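Local coordinates for GTPase-activating protein BEM3 (Saccharomyces cerevisiae S288C, PDB 6FSF), which acts as a GTPase-activating protein for Cdc42 and, less efficiently, Rho1, and binds phosphatidylinositol 3-phosphate, this piece being its tandem PX and PH domains, at residues 206-211 and 222-227; 145-150 and 158-163. One frame throughout, in Å; residues are numbered along the deposited sequence.

Contact 1. Residues 206-211 and 222-227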
# COMPACT_ATOMS: atom_id res chain seq x y z
N GLY A 206 -13.53 6.51 3.77
CA GLY A 206 -14.02 7.28 2.64
C GLY A 206 -14.67 8.61 2.99
O GLY A 206 -15.07 8.84 4.13
N PHE A 207 -14.77 9.48 1.99
CA PHE A 207 -15.43 10.76 2.13
C PHE A 207 -16.01 11.16 0.77
O PHE A 207 -15.62 10.62 -0.27
CB PHE A 207 -14.48 11.84 2.65
CG PHE A 207 -13.13 11.85 1.98
CD1 PHE A 207 -12.05 11.19 2.55
CD2 PHE A 207 -12.95 12.51 0.78
CE1 PHE A 207 -10.82 11.20 1.93
CE2 PHE A 207 -11.72 12.52 0.15
CZ PHE A 207 -10.65 11.86 0.73
N LEU A 208 -16.94 12.11 0.80
CA LEU A 208 -17.65 12.56 -0.39
C LEU A 208 -17.33 14.02 -0.66
O LEU A 208 -17.43 14.86 0.24
CB LEU A 208 -19.16 12.37 -0.23
CG LEU A 208 -20.05 13.04 -1.28
CD1 LEU A 208 -19.71 12.52 -2.67
CD2 LEU A 208 -21.52 12.84 -0.97
N ILE A 209 -16.97 14.32 -1.91
CA ILE A 209 -16.75 15.68 -2.37
C ILE A 209 -17.85 16.03 -3.36
O ILE A 209 -17.96 15.39 -4.42
CB ILE A 209 -15.36 15.85 -3.00
CG1 ILE A 209 -14.27 15.45 -2.00
CG2 ILE A 209 -15.15 17.27 -3.47
CD1 ILE A 209 -12.86 15.70 -2.50
N THR A 210 -18.66 17.03 -3.02
CA THR A 210 -19.80 17.45 -3.84
C THR A 210 -19.50 18.83 -4.41
O THR A 210 -19.68 19.84 -3.73
CB THR A 210 -21.09 17.45 -3.02
OG1 THR A 210 -21.28 16.17 -2.41
CG2 THR A 210 -22.28 17.76 -3.91
N GLU A 211 -19.08 18.87 -5.67
CA GLU A 211 -18.62 20.10 -6.31
C GLU A 211 -19.78 20.80 -7.00
O GLU A 211 -20.47 20.21 -7.83
CB GLU A 211 -17.51 19.80 -7.32
CG GLU A 211 -16.81 21.03 -7.86
CD GLU A 211 -15.84 20.71 -8.98
OE1 GLU A 211 -16.21 19.92 -9.87
OE2 GLU A 211 -14.71 21.24 -8.96
N LYS A 222 -20.72 14.62 -7.54
CA LYS A 222 -20.28 13.92 -6.33
C LYS A 222 -19.18 12.92 -6.67
O LYS A 222 -19.36 12.09 -7.56
CB LYS A 222 -21.44 13.18 -5.67
CG LYS A 222 -22.75 13.93 -5.65
CD LYS A 222 -23.90 12.95 -5.47
CE LYS A 222 -24.93 13.47 -4.48
NZ LYS A 222 -25.95 12.44 -4.17
N TYR A 223 -18.06 13.00 -5.95
CA TYR A 223 -16.96 12.05 -6.09
C TYR A 223 -16.74 11.35 -4.75
O TYR A 223 -16.55 12.01 -3.73
CB TYR A 223 -15.66 12.73 -6.53
CG TYR A 223 -15.70 13.42 -7.89
CD1 TYR A 223 -16.83 13.38 -8.68
CD2 TYR A 223 -14.60 14.11 -8.37
CE1 TYR A 223 -16.88 14.01 -9.90
CE2 TYR A 223 -14.64 14.73 -9.61
CZ TYR A 223 -15.78 14.68 -10.37
OH TYR A 223 -15.84 15.30 -11.59
N TYR A 224 -16.75 10.02 -4.77
CA TYR A 224 -16.49 9.21 -3.58
C TYR A 224 -15.03 8.77 -3.60
O TYR A 224 -14.58 8.14 -4.56
CB TYR A 224 -17.43 8.01 -3.52
CG TYR A 224 -18.89 8.40 -3.46
CD1 TYR A 224 -19.54 8.53 -2.24
CD2 TYR A 224 -19.61 8.65 -4.62
CE1 TYR A 224 -20.87 8.89 -2.18
CE2 TYR A 224 -20.94 9.01 -4.57
CZ TYR A 224 -21.57 9.13 -3.35
OH TYR A 224 -22.90 9.49 -3.29
N ILE A 225 -14.29 9.12 -2.54
CA ILE A 225 -12.85 8.91 -2.48
C ILE A 225 -12.51 8.20 -1.17
O ILE A 225 -12.97 8.62 -0.10
CB ILE A 225 -12.08 10.24 -2.59
CG1 ILE A 225 -12.40 10.93 -3.92
CG2 ILE A 225 -10.59 10.00 -2.45
CD1 ILE A 225 -12.06 12.40 -3.95
N CYS A 226 -11.71 7.15 -1.26
CA CYS A 226 -11.26 6.40 -0.10
C CYS A 226 -9.74 6.34 -0.09
O CYS A 226 -9.09 6.31 -1.14
CB CYS A 226 -11.83 4.97 -0.10
SG CYS A 226 -13.63 4.88 -0.01
N THR A 227 -9.17 6.33 1.11
CA THR A 227 -7.74 6.14 1.30
C THR A 227 -7.46 4.70 1.71
O THR A 227 -8.36 3.94 2.05
CB THR A 227 -7.20 7.12 2.35
OG1 THR A 227 -8.03 7.10 3.52
CG2 THR A 227 -7.14 8.53 1.79
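F207 and I225 form one hydrogen-bonded pair of two antiparallel strands, and I209 and Y223 form the next. In the first pair F207 N gives a bond of 2.9 Å to I225 O, and I225 N returns one to F207 O; the second pair is closed by Y223 N to I209 O at 2.8 Å and by I209 N to Y223 O. The F207 ring folds back over its own bonding partner. With chi1 at 45°, CG sits between the backbone N and the carbonyl carbon, and this places I225 O over the centre of one ring face, 3.7 Å above the plane, while CE2 reaches I225 CB at 3.6 Å. The two branches of I225 divide the work: CG2 faces the F207 ring, and CD1, at the end of the CG1 branch, meets I209 CD1 at 3.7 Å, so that F207, I225 and I209 make a continuous apolar patch.

On the other face of the sheet the L208 side chain runs alongside that of Y224, in the same sense. L208 CD1 stands 3.9 Å from the centroid of the Y224 ring, 11° off its normal, a CH-pi contact; the same methyl also touches K222 CB at 3.5 Å. Farther along this face G206 CA rests 3.6 Å from C226 SG, and a CB on G206 would collide with that sulfur.

Around this first shell, R148 makes a cation-pi contact with Y224, and strand 188-193 bonds to the backbone of G206, L208 and T210. On the F207 side, L145 and L147 of strand 142-148 pack against I225, and R233 of helix 230-240 touches F207. Strands 206-211 and 221-226 thus form the last beta hairpin of the PH domain, which leads into the C-terminal helix characteristic of that fold.

Contact 2. Residues 145-150 and 158-163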
# COMPACT_ATOMS: atom_id res chain seq x y z
N LEU A 145 -5.37 7.01 -4.23
CA LEU A 145 -6.75 7.09 -3.80
C LEU A 145 -7.60 6.10 -4.60
O LEU A 145 -7.20 5.64 -5.67
CB LEU A 145 -7.31 8.51 -3.95
CG LEU A 145 -6.60 9.63 -3.21
CD1 LEU A 145 -7.17 10.99 -3.60
CD2 LEU A 145 -6.69 9.43 -1.71
N LEU A 146 -8.77 5.80 -4.06
CA LEU A 146 -9.77 4.97 -4.73
C LEU A 146 -11.00 5.81 -5.01
O LEU A 146 -11.52 6.46 -4.10
CB LEU A 146 -10.13 3.74 -3.89
CG LEU A 146 -9.01 2.70 -3.72
CD1 LEU A 146 -9.46 1.56 -2.83
CD2 LEU A 146 -8.55 2.18 -5.07
N LEU A 147 -11.46 5.80 -6.26
CA LEU A 147 -12.51 6.70 -6.73
C LEU A 147 -13.71 5.93 -7.24
O LEU A 147 -13.56 4.95 -7.98
CB LEU A 147 -11.97 7.62 -7.83
CG LEU A 147 -12.97 8.59 -8.47
CD1 LEU A 147 -13.51 9.56 -7.44
CD2 LEU A 147 -12.31 9.34 -9.62
N ARG A 148 -14.90 6.39 -6.86
CA ARG A 148 -16.16 5.83 -7.34
C ARG A 148 -17.08 6.97 -7.76
O ARG A 148 -17.03 8.07 -7.20
CB ARG A 148 -16.85 4.97 -6.27
CG ARG A 148 -18.16 4.32 -6.72
CD ARG A 148 -18.85 3.58 -5.58
NE ARG A 148 -19.30 4.48 -4.51
CZ ARG A 148 -20.53 4.97 -4.41
NH1 ARG A 148 -21.45 4.66 -5.32
NH2 ARG A 148 -20.84 5.77 -3.40
N ARG A 149 -17.92 6.70 -8.75
CA ARG A 149 -18.93 7.63 -9.23
C ARG A 149 -20.32 7.00 -9.11
O ARG A 149 -20.46 5.78 -9.23
CB ARG A 149 -18.68 8.02 -10.69
CG ARG A 149 -17.31 8.63 -10.92
CD ARG A 149 -17.16 9.93 -10.14
NE ARG A 149 -18.24 10.85 -10.45
CZ ARG A 149 -18.27 11.63 -11.53
NH1 ARG A 149 -19.30 12.44 -11.74
NH2 ARG A 149 -17.27 11.59 -12.41
N PRO A 150 -21.36 7.81 -8.88
CA PRO A 150 -22.74 7.33 -8.75
C PRO A 150 -23.21 6.50 -9.95
O PRO A 150 -23.09 6.96 -11.08
CB PRO A 150 -23.55 8.62 -8.64
CG PRO A 150 -22.60 9.60 -8.05
CD PRO A 150 -21.27 9.27 -8.66
N THR A 158 -18.18 1.08 -9.90
CA THR A 158 -16.95 0.39 -9.54
C THR A 158 -15.90 1.39 -9.05
O THR A 158 -15.99 2.60 -9.29
CB THR A 158 -16.41 -0.41 -10.72
OG1 THR A 158 -16.27 0.45 -11.86
CG2 THR A 158 -17.35 -1.55 -11.07
N TRP A 159 -14.90 0.87 -8.35
CA TRP A 159 -13.79 1.66 -7.86
C TRP A 159 -12.63 1.61 -8.85
O TRP A 159 -12.44 0.62 -9.56
CB TRP A 159 -13.32 1.16 -6.49
CG TRP A 159 -14.38 1.22 -5.43
CD1 TRP A 159 -15.24 0.22 -5.08
CD2 TRP A 159 -14.71 2.34 -4.60
NE1 TRP A 159 -16.08 0.65 -4.07
CE2 TRP A 159 -15.77 1.95 -3.76
CE3 TRP A 159 -14.20 3.64 -4.48
CZ2 TRP A 159 -16.34 2.80 -2.82
CZ3 TRP A 159 -14.76 4.49 -3.54
CH2 TRP A 159 -15.82 4.07 -2.73
N ARG A 160 -11.86 2.70 -8.88
CA ARG A 160 -10.71 2.82 -9.76
C ARG A 160 -9.59 3.54 -9.03
O ARG A 160 -9.83 4.46 -8.25
CB ARG A 160 -11.07 3.57 -11.05
CG ARG A 160 -11.80 4.89 -10.81
CD ARG A 160 -12.11 5.61 -12.11
NE ARG A 160 -13.02 4.86 -12.97
CZ ARG A 160 -13.34 5.22 -14.21
NH1 ARG A 160 -14.17 4.47 -14.93
NH2 ARG A 160 -12.81 6.32 -14.73
N VAL A 161 -8.35 3.11 -9.28
CA VAL A 161 -7.18 3.69 -8.63
C VAL A 161 -6.88 5.05 -9.26
O VAL A 161 -6.81 5.19 -10.48
CB VAL A 161 -5.97 2.75 -8.75
CG1 VAL A 161 -4.75 3.36 -8.08
CG2 VAL A 161 -6.30 1.39 -8.16
N ARG A 162 -6.71 6.06 -8.41
CA ARG A 162 -6.34 7.40 -8.84
C ARG A 162 -5.18 7.90 -7.99
O ARG A 162 -5.02 7.50 -6.84
CB ARG A 162 -7.51 8.38 -8.74
CG ARG A 162 -8.59 8.18 -9.78
CD ARG A 162 -8.08 8.55 -11.16
NE ARG A 162 -8.18 7.43 -12.10
CZ ARG A 162 -9.22 7.22 -12.90
NH1 ARG A 162 -10.25 8.05 -12.88
NH2 ARG A 162 -9.22 6.18 -13.72
N TYR A 163 -4.38 8.78 -8.57
CA TYR A 163 -3.33 9.48 -7.83
C TYR A 163 -3.74 10.94 -7.69
O TYR A 163 -3.93 11.63 -8.69
CB TYR A 163 -1.98 9.36 -8.54
CG TYR A 163 -0.88 10.11 -7.84
CD1 TYR A 163 -0.14 11.08 -8.51
CD2 TYR A 163 -0.59 9.87 -6.50
CE1 TYR A 163 0.87 11.77 -7.87
CE2 TYR A 163 0.42 10.56 -5.85
CZ TYR A 163 1.14 11.52 -6.54
OH TYR A 163 2.14 12.21 -5.90
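W159 and R148 meet through a CH-pi contact: R148 CB lies 3.5 Å from the centroid of the indole six-membered ring, 16° off its normal. The arginine chain continues across the ring, its CD 3.8 Å from W159 CZ2, and the guanidinium plane is turned 63° from that of the indole. The indole N-H is used elsewhere, on F201 O, and the charged end of R148 makes a cation-pi contact with F201.

Four backbone hydrogen bonds join the strands. L145 and R162 exchange a pair, L145 N to R162 O at 2.7 Å being the shorter, and L147 and R160 exchange another, in which R160 N to L147 O is the more bent at 140°.

Apolar contacts fall on both faces. L146 CD2 meets V161 CG2 at 3.9 Å, beside L88 and V93 of the PX domain. On the other face L147 CD2 packs against R162 CG at 3.9 Å; two bends curl the arginine chain, whose NH1 forms a salt bridge with E181.

Replacing W159 with an alanine would probably leave the R148 chain without the surface it lies on, freer to turn, and F201 O without its indole donor. The chemistry implies that the side chains of R148 and R162 meet the opposite strand mainly through aliphatic carbons, while the charged end of the first engages an aromatic ring and that of the second a carboxylate.

Contacts 1 and 2 are two hairpins of the PH-domain beta barrel, their centres about 9 Å apart, and they join where strands 142-148 and 221-226 run side by side. The seam is antiparallel: R148 N lies 2.9 Å from Y224 O, and C226 N lies 2.9 Å from L146 O, both probable hydrogen bonds. Just beyond the strand end R149 folds against contact 1, its CZ 3.2 Å from Y223 CE1. Side chains span the seam as well, since W159 of contact 2 touches C226 of contact 1. With 206-211 against strand 188-193 and 158-163 on the opposite flank, the two hairpins occupy four consecutive strands around the barrel.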